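Local coordinates for FERM, RhoGEF and pleckstrin domain protein 2 (Danio rerio, PDB 6D21) that probably acts as a guanine nucleotide exchange factor that activates RAC1, and is represented here by its FERM domain, a module thought to target membranes, at residues R7-G10 with L11-Q15; D32-R36 with I37-E41; F269-N272 with C273-H277. All blocks are in the same frame, centred on the assembly; numbering follows the deposited sequence.

Contact 1 of 3, residues R7-G10 with L11-Q15; sequences RVQG and LDEAQ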
loop_
_atom_site.group_PDB
_atom_site.type_symbol
_atom_site.label_atom_id
_atom_site.label_comp_id
_atom_site.label_asym_id
_atom_site.label_seq_id
_atom_site.Cartn_x
_atom_site.Cartn_y
_atom_site.Cartn_z
ATOM N N ARG A 7 17.720 -7.878 -6.704
ATOM C CA ARG A 7 17.132 -6.880 -7.569
ATOM C C ARG A 7 15.910 -6.274 -6.884
ATOM O O ARG A 7 14.972 -6.989 -6.504
ATOM C CB ARG A 7 16.735 -7.514 -8.898
ATOM C CG ARG A 7 16.094 -6.582 -9.905
ATOM C CD ARG A 7 15.078 -7.330 -10.770
ATOM N NE ARG A 7 15.593 -8.561 -11.370
ATOM C CZ ARG A 7 15.929 -8.692 -12.648
ATOM N NH1 ARG A 7 15.824 -7.668 -13.488
ATOM N NH2 ARG A 7 16.368 -9.859 -13.087
ATOM N N VAL A 8 15.918 -4.960 -6.713
ATOM C CA VAL A 8 14.787 -4.319 -6.055
ATOM C C VAL A 8 14.196 -3.221 -6.925
ATOM O O VAL A 8 14.894 -2.301 -7.356
ATOM C CB VAL A 8 15.177 -3.721 -4.703
ATOM C CG1 VAL A 8 14.004 -2.933 -4.124
ATOM C CG2 VAL A 8 15.626 -4.825 -3.751
ATOM N N GLN A 9 12.904 -3.327 -7.178
ATOM C CA GLN A 9 12.194 -2.307 -7.927
ATOM C C GLN A 9 11.726 -1.178 -7.020
ATOM O O GLN A 9 11.056 -1.426 -6.014
ATOM C CB GLN A 9 10.995 -2.927 -8.638
ATOM C CG GLN A 9 10.124 -1.911 -9.336
ATOM C CD GLN A 9 9.099 -2.568 -10.229
ATOM O OE1 GLN A 9 9.438 -3.141 -11.273
ATOM N NE2 GLN A 9 7.837 -2.516 -9.812
ATOM N N GLY A 10 12.066 0.061 -7.375
ATOM C CA GLY A 10 11.657 1.206 -6.579
ATOM C C GLY A 10 10.195 1.556 -6.826
ATOM O O GLY A 10 9.550 0.961 -7.687
ATOM N N LEU A 11 9.667 2.517 -6.069
ATOM C CA LEU A 11 8.304 2.956 -6.292
ATOM C C LEU A 11 8.194 3.694 -7.628
ATOM O O LEU A 11 7.110 3.794 -8.213
ATOM C CB LEU A 11 7.829 3.828 -5.132
ATOM C CG LEU A 11 7.058 3.015 -4.084
ATOM C CD1 LEU A 11 6.939 3.759 -2.731
ATOM C CD2 LEU A 11 5.675 2.681 -4.640
ATOM N N ASP A 12 9.323 4.194 -8.117
ATOM C CA ASP A 12 9.360 4.857 -9.418
ATOM C C ASP A 12 9.545 3.848 -10.549
ATOM O O ASP A 12 9.821 4.227 -11.692
ATOM C CB ASP A 12 10.478 5.904 -9.454
ATOM C CG ASP A 12 11.807 5.363 -8.942
ATOM O OD1 ASP A 12 12.031 4.134 -9.031
ATOM O OD2 ASP A 12 12.630 6.170 -8.455
ATOM N N GLU A 13 9.404 2.569 -10.197
ATOM C CA GLU A 13 9.511 1.425 -11.113
ATOM C C GLU A 13 10.933 1.138 -11.620
ATOM O O GLU A 13 11.166 0.136 -12.296
ATOM C CB GLU A 13 8.565 1.606 -12.298
ATOM C CG GLU A 13 7.113 1.356 -11.955
ATOM C CD GLU A 13 6.260 1.163 -13.193
ATOM O OE1 GLU A 13 6.746 1.487 -14.299
ATOM O OE2 GLU A 13 5.116 0.676 -13.067
ATOM N N ALA A 14 11.881 1.997 -11.270
ATOM C CA ALA A 14 13.290 1.765 -11.577
ATOM C C ALA A 14 13.914 0.648 -10.721
ATOM O O ALA A 14 13.870 0.689 -9.489
ATOM C CB ALA A 14 14.072 3.057 -11.395
ATOM N N GLN A 15 14.525 -0.333 -11.376
ATOM C CA GLN A 15 15.153 -1.445 -10.669
ATOM C C GLN A 15 16.643 -1.224 -10.444
ATOM O O GLN A 15 17.394 -0.942 -11.384
ATOM C CB GLN A 15 14.953 -2.753 -11.440
ATOM C CG GLN A 15 13.500 -3.139 -11.657
ATOM C CD GLN A 15 13.374 -4.499 -12.309
ATOM O OE1 GLN A 15 14.371 -5.085 -12.734
ATOM N NE2 GLN A 15 12.151 -5.010 -12.392
#

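Contact 2 of 3, residues D32-R36 with I37-E41; sequences DVFRR and INLIE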
loop_
_atom_site.group_PDB
_atom_site.type_symbol
_atom_site.label_atom_id
_atom_site.label_comp_id
_atom_site.label_asym_id
_atom_site.label_seq_id
_atom_site.Cartn_x
_atom_site.Cartn_y
_atom_site.Cartn_z
ATOM N N ASP A 32 19.958 -1.062 3.207
ATOM C CA ASP A 32 20.712 -0.734 2.007
ATOM C C ASP A 32 19.838 -0.032 0.964
ATOM O O ASP A 32 20.301 0.879 0.276
ATOM C CB ASP A 32 21.346 -1.992 1.405
ATOM C CG ASP A 32 22.509 -2.512 2.230
ATOM O OD1 ASP A 32 22.951 -1.800 3.164
ATOM O OD2 ASP A 32 22.988 -3.630 1.944
ATOM N N VAL A 33 18.579 -0.450 0.844
ATOM C CA VAL A 33 17.662 0.209 -0.086
ATOM C C VAL A 33 17.390 1.644 0.380
ATOM O O VAL A 33 17.484 2.591 -0.413
ATOM C CB VAL A 33 16.307 -0.556 -0.237
ATOM C CG1 VAL A 33 15.279 0.303 -0.965
ATOM C CG2 VAL A 33 16.507 -1.904 -0.974
ATOM N N PHE A 34 17.039 1.801 1.651
ATOM C CA PHE A 34 16.812 3.134 2.227
ATOM C C PHE A 34 18.050 4.051 2.044
ATOM O O PHE A 34 17.918 5.232 1.715
ATOM C CB PHE A 34 16.434 3.030 3.724
ATOM C CG PHE A 34 15.161 2.245 3.986
ATOM C CD1 PHE A 34 14.161 2.167 3.021
ATOM C CD2 PHE A 34 14.974 1.574 5.187
ATOM C CE1 PHE A 34 12.982 1.430 3.250
ATOM C CE2 PHE A 34 13.807 0.845 5.426
ATOM C CZ PHE A 34 12.813 0.766 4.459
ATOM N N ARG A 35 19.250 3.510 2.228
ATOM C CA ARG A 35 20.461 4.307 2.015
ATOM C C ARG A 35 20.671 4.662 0.545
ATOM O O ARG A 35 21.012 5.793 0.209
ATOM C CB ARG A 35 21.693 3.579 2.535
ATOM C CG ARG A 35 23.005 4.345 2.307
ATOM C CD ARG A 35 24.206 3.562 2.823
ATOM N NE ARG A 35 23.848 2.881 4.065
ATOM C CZ ARG A 35 23.775 1.564 4.207
ATOM N NH1 ARG A 35 23.419 1.049 5.375
ATOM N NH2 ARG A 35 24.063 0.767 3.186
ATOM N N ARG A 36 20.468 3.690 -0.332
ATOM C CA ARG A 36 20.684 3.907 -1.757
ATOM C C ARG A 36 19.826 5.077 -2.263
ATOM O O ARG A 36 20.329 5.964 -2.951
ATOM C CB ARG A 36 20.392 2.616 -2.536
ATOM C CG ARG A 36 20.572 2.687 -4.064
ATOM C CD ARG A 36 22.019 2.616 -4.493
ATOM N NE ARG A 36 22.751 1.520 -3.852
ATOM C CZ ARG A 36 22.857 0.285 -4.341
ATOM N NH1 ARG A 36 22.271 -0.044 -5.490
ATOM N NH2 ARG A 36 23.548 -0.629 -3.673
ATOM N N ILE A 37 18.546 5.106 -1.898
ATOM C CA ILE A 37 17.661 6.158 -2.387
ATOM C C ILE A 37 17.529 7.309 -1.375
ATOM O O ILE A 37 16.759 8.242 -1.586
ATOM C CB ILE A 37 16.260 5.607 -2.737
ATOM C CG1 ILE A 37 15.488 5.168 -1.486
ATOM C CG2 ILE A 37 16.377 4.458 -3.754
ATOM C CD1 ILE A 37 14.032 4.738 -1.785
ATOM N N ASN A 38 18.311 7.238 -0.298
ATOM C CA ASN A 38 18.338 8.267 0.749
ATOM C C ASN A 38 16.938 8.564 1.288
ATOM O O ASN A 38 16.502 9.706 1.323
ATOM C CB ASN A 38 18.991 9.557 0.235
ATOM C CG ASN A 38 19.554 10.415 1.360
ATOM O OD1 ASN A 38 20.039 9.900 2.373
ATOM N ND2 ASN A 38 19.493 11.730 1.186
ATOM N N LEU A 39 16.238 7.513 1.691
ATOM C CA LEU A 39 14.912 7.638 2.265
ATOM C C LEU A 39 15.025 7.885 3.778
ATOM O O LEU A 39 15.300 6.964 4.539
ATOM C CB LEU A 39 14.097 6.369 1.982
ATOM C CG LEU A 39 12.650 6.361 2.496
ATOM C CD1 LEU A 39 11.958 7.670 2.129
ATOM C CD2 LEU A 39 11.847 5.146 1.983
ATOM N N ILE A 40 14.801 9.120 4.218
ATOM C CA ILE A 40 14.940 9.440 5.644
ATOM C C ILE A 40 13.720 8.957 6.451
ATOM O O ILE A 40 13.884 8.340 7.499
ATOM C CB ILE A 40 15.151 10.956 5.851
ATOM C CG1 ILE A 40 16.366 11.436 5.048
ATOM C CG2 ILE A 40 15.336 11.303 7.339
ATOM C CD1 ILE A 40 16.546 12.946 5.086
ATOM N N GLU A 41 12.507 9.215 5.960
ATOM C CA GLU A 41 11.290 8.763 6.656
ATOM C C GLU A 41 10.902 7.349 6.218
ATOM O O GLU A 41 9.825 7.111 5.629
ATOM C CB GLU A 41 10.130 9.746 6.418
ATOM C CG GLU A 41 10.357 11.110 7.088
ATOM C CD GLU A 41 9.264 12.125 6.773
ATOM O OE1 GLU A 41 8.509 12.506 7.695
ATOM O OE2 GLU A 41 9.178 12.562 5.605
#

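Contact 3 of 3, residues F269-N272 with C273-H277; sequences FWKN and CVEHH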
loop_
_atom_site.group_PDB
_atom_site.type_symbol
_atom_site.label_atom_id
_atom_site.label_comp_id
_atom_site.label_asym_id
_atom_site.label_seq_id
_atom_site.Cartn_x
_atom_site.Cartn_y
_atom_site.Cartn_z
ATOM N N PHE A 269 -2.606 -11.983 8.812
ATOM C CA PHE A 269 -3.444 -10.816 9.067
ATOM C C PHE A 269 -3.293 -10.374 10.516
ATOM O O PHE A 269 -3.313 -9.174 10.815
ATOM C CB PHE A 269 -4.922 -11.068 8.762
ATOM C CG PHE A 269 -5.787 -9.849 8.994
ATOM C CD1 PHE A 269 -5.565 -8.684 8.266
ATOM C CD2 PHE A 269 -6.784 -9.853 9.954
ATOM C CE1 PHE A 269 -6.340 -7.557 8.472
ATOM C CE2 PHE A 269 -7.563 -8.729 10.175
ATOM C CZ PHE A 269 -7.339 -7.573 9.433
ATOM N N TRP A 270 -3.157 -11.355 11.402
ATOM C CA TRP A 270 -2.903 -11.085 12.812
ATOM C C TRP A 270 -1.590 -10.295 12.970
ATOM O O TRP A 270 -1.571 -9.247 13.620
ATOM C CB TRP A 270 -2.874 -12.391 13.606
ATOM C CG TRP A 270 -2.651 -12.189 15.049
ATOM C CD1 TRP A 270 -3.582 -11.830 15.985
ATOM C CD2 TRP A 270 -1.411 -12.320 15.743
ATOM N NE1 TRP A 270 -2.993 -11.725 17.223
ATOM C CE2 TRP A 270 -1.662 -12.025 17.103
ATOM C CE3 TRP A 270 -0.115 -12.665 15.354
ATOM C CZ2 TRP A 270 -0.661 -12.065 18.071
ATOM C CZ3 TRP A 270 0.875 -12.688 16.313
ATOM C CH2 TRP A 270 0.594 -12.396 17.660
ATOM N N LYS A 271 -0.506 -10.777 12.358
ATOM C CA LYS A 271 0.776 -10.066 12.403
ATOM C C LYS A 271 0.662 -8.643 11.871
ATOM O O LYS A 271 1.217 -7.709 12.448
ATOM C CB LYS A 271 1.853 -10.804 11.600
ATOM C CG LYS A 271 2.421 -12.042 12.276
ATOM C CD LYS A 271 3.542 -12.655 11.435
ATOM C CE LYS A 271 4.805 -11.802 11.450
ATOM N NZ LYS A 271 5.566 -11.989 12.716
ATOM N N ASN A 272 -0.044 -8.493 10.758
ATOM C CA ASN A 272 -0.278 -7.189 10.164
ATOM C C ASN A 272 -0.988 -6.255 11.147
ATOM O O ASN A 272 -0.716 -5.060 11.201
ATOM C CB ASN A 272 -1.106 -7.340 8.885
ATOM C CG ASN A 272 -1.009 -6.128 7.972
ATOM O OD1 ASN A 272 -0.118 -5.289 8.120
ATOM N ND2 ASN A 272 -1.934 -6.033 7.019
ATOM N N CYS A 273 -1.911 -6.810 11.921
ATOM C CA CYS A 273 -2.670 -6.012 12.872
ATOM C C CYS A 273 -1.809 -5.602 14.064
ATOM O O CYS A 273 -1.837 -4.457 14.500
ATOM C CB CYS A 273 -3.891 -6.794 13.354
ATOM S SG CYS A 273 -5.214 -6.921 12.147
ATOM N N VAL A 274 -1.047 -6.554 14.586
ATOM C CA VAL A 274 -0.172 -6.312 15.718
ATOM C C VAL A 274 0.930 -5.291 15.390
ATOM O O VAL A 274 1.245 -4.406 16.199
ATOM C CB VAL A 274 0.446 -7.641 16.204
ATOM C CG1 VAL A 274 1.563 -7.382 17.175
ATOM C CG2 VAL A 274 -0.642 -8.498 16.852
ATOM N N GLU A 275 1.508 -5.422 14.206
ATOM C CA GLU A 275 2.451 -4.439 13.662
ATOM C C GLU A 275 1.852 -3.037 13.460
ATOM O O GLU A 275 2.503 -2.040 13.739
ATOM C CB GLU A 275 3.007 -4.951 12.325
ATOM C CG GLU A 275 4.037 -6.062 12.493
ATOM C CD GLU A 275 4.386 -6.768 11.186
ATOM O OE1 GLU A 275 3.832 -6.399 10.126
ATOM O OE2 GLU A 275 5.216 -7.703 11.228
ATOM N N HIS A 276 0.626 -2.966 12.947
ATOM C CA HIS A 276 -0.052 -1.682 12.813
ATOM C C HIS A 276 -0.302 -1.040 14.159
ATOM O O HIS A 276 -0.061 0.155 14.336
ATOM C CB HIS A 276 -1.383 -1.834 12.074
ATOM C CG HIS A 276 -1.282 -1.586 10.611
ATOM N ND1 HIS A 276 -0.714 -2.497 9.740
ATOM C CD2 HIS A 276 -1.629 -0.514 9.864
ATOM C CE1 HIS A 276 -0.750 -2.009 8.512
ATOM N NE2 HIS A 276 -1.294 -0.802 8.560
ATOM N N HIS A 277 -0.796 -1.832 15.106
ATOM C CA HIS A 277 -1.082 -1.319 16.439
ATOM C C HIS A 277 0.191 -0.792 17.092
ATOM O O HIS A 277 0.231 0.309 17.648
ATOM C CB HIS A 277 -1.695 -2.396 17.334
ATOM C CG HIS A 277 -1.846 -1.956 18.756
ATOM N ND1 HIS A 277 -0.923 -2.262 19.736
ATOM C CD2 HIS A 277 -2.788 -1.188 19.354
ATOM C CE1 HIS A 277 -1.303 -1.721 20.880
ATOM N NE2 HIS A 277 -2.430 -1.062 20.676
#

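Contact 1 of 3, residues R7-G10 with L11-Q15
Arg7 and Gln15 meet side chain to side chain. The NH1 of Arg7 donates to OE1 of Gln15 at 3.1 Å, and the bond is nearly straight (166° at the hydrogen). OE1 lies at the edge of the guanidinium, close to its plane. The donor in turn lies in the plane of the Gln15 carbonyl. The two flat groups are nevertheless turned 79° against each other. Arg7 gets there by bending: its chain turns at chi2 and chi3, which brings the guanidinium edge to OE1 of Gln15, with CD of Arg7 also 3.1 Å from that oxygen. The other end of the same amide faces Gln9. NE2 of Gln15 makes a weak bond of 3.5 Å to OE1 of Gln9. Gln15 therefore uses its oxygen toward one residue and its nitrogen toward another.

The backbone behind these side chains is a beta hairpin. It joins strands 3-9 and 15-21 of the ubiquitin-like lobe of the FERM domain. Gln9 and Gln15 form an antiparallel non-hydrogen-bonded pair, and both side chains lie on the same face of the sheet. CG of Gln15 rests 3.9 Å from CB of Gln9.

The loop is closed by backbone bonds. Gly10 N donates to Ala14 O at 2.8 Å. A type I turn runs from Gly10 to Glu13, with Glu13 N bonded to Gly10 O at 3.0 Å. Asp12 forms an Asx turn: its OD1 accepts from Ala14 N at 3.1 Å, on its anti side and well out of the carboxylate plane. Its chi1 of 48° swings the carboxylate back toward that N-H.

Farther out, Leu11 packs on Leu102 and Arg106 of helix 94-110, and Leu76 touches Arg7, Gln9 and Gln15.

Contact 2 of 3, residues D32-R36 with I37-E41
A Schellman motif ends helix 26-36 of the ubiquitin-like lobe. Asn38 is its C-prime residue and has the positive phi (53°) that the motif needs. Leu39 N donates to Phe34 O at 2.8 Å, in the carbonyl plane. Asn38 N makes a weak bond to Arg35 O, at 3.1 Å. One residue earlier, Ile37 N still bonds to Val33 O at 3.1 Å, the last ordinary i to i+4 bond here.

Leu39, at C-double-prime, packs back on Phe34 at C3, the apolar contact that usually goes with this motif. CD2 of Leu39 sits 3.9 Å from CD1 of Phe34 and also touches CE1. The methyl meets the ring obliquely. In Ile37, chi1 of 69° places CG1 between the backbone N and the carbonyl carbon, and this brings CG1 to 3.4 Å from Val33 O. Within the helix, Arg35 NH2 makes a salt bridge of 2.8 Å to Asp32 OD1, meeting it from above the carboxylate plane.

NH1 of Arg36 makes a salt bridge to Glu16 and a hydrogen bond to Phe17 O, both on strand 15-21. Phe34 and Leu39 both reach Phe45 of strand 45-50, while Ile37 and Leu39 touch Phe95 of helix 94-110.

Contact 3 of 3, residues F269-N272 with C273-H277
The main-chain carbonyl oxygen of Asn272 is gripped twice by His276. The backbone N of His276 and its ring ND1 both donate to Asn272 O, each at 3.0 Å, and they come from opposite faces of the carbonyl plane. This is one turn of helix 263-281, the C-terminal helix of the PH-like lobe of the FERM domain. The second bond ties the imidazole back to its own helix and limits its rotation. The ring and the side-chain amide of Asn272 run side by side and point the same way, with their planes 77° apart. Phe83 meets the His276 ring edge to face.

The other contacts are also spaced four residues apart. Lys271 O accepts from Glu275 N at 2.9 Å; their charged ends, Lys271 NZ and Glu275 OE2, stay 4.6 Å apart, beyond a salt bridge. CG2 of Val274 lies over one face of the Trp270 indole in a CH-pi contact, 3.9 Å from the centre of the six-membered ring. The indole NE1 is hydrogen-bonded to Leu233 O.

On the buried side, Phe269 meets His194 and Phe240, and Val208 touches Cys273. With chi1 at -74°, Cys273 turns its sulfur back along the helix toward Phe269. SG makes a sulfur-aromatic contact over one face of that ring, offset toward its rim, and is 3.5 Å from CZ of Phe269.

How the contacts relate
The three contacts come in order along the chain and do not interleave. Contacts 1 and 2 both belong to the ubiquitin-like N-terminal lobe. Their centres are 13 Å apart, and they touch where CG2 of Val8 packs on CG2 of Val33, 4.1 Å away. Helix 26-36 thus covers the sheet that contains strand 3-9. Both contacts also reach helix 94-110 of the central lobe. Contact 3 lies in the PH-like lobe on helix 263-281. Its centre is 26 Å from contact 1 and 24 Å from contact 2, and it touches neither. Together they sample the first and the last lobe along the chain of a FERM domain consistent with a membrane-targeting role, as in FARP1.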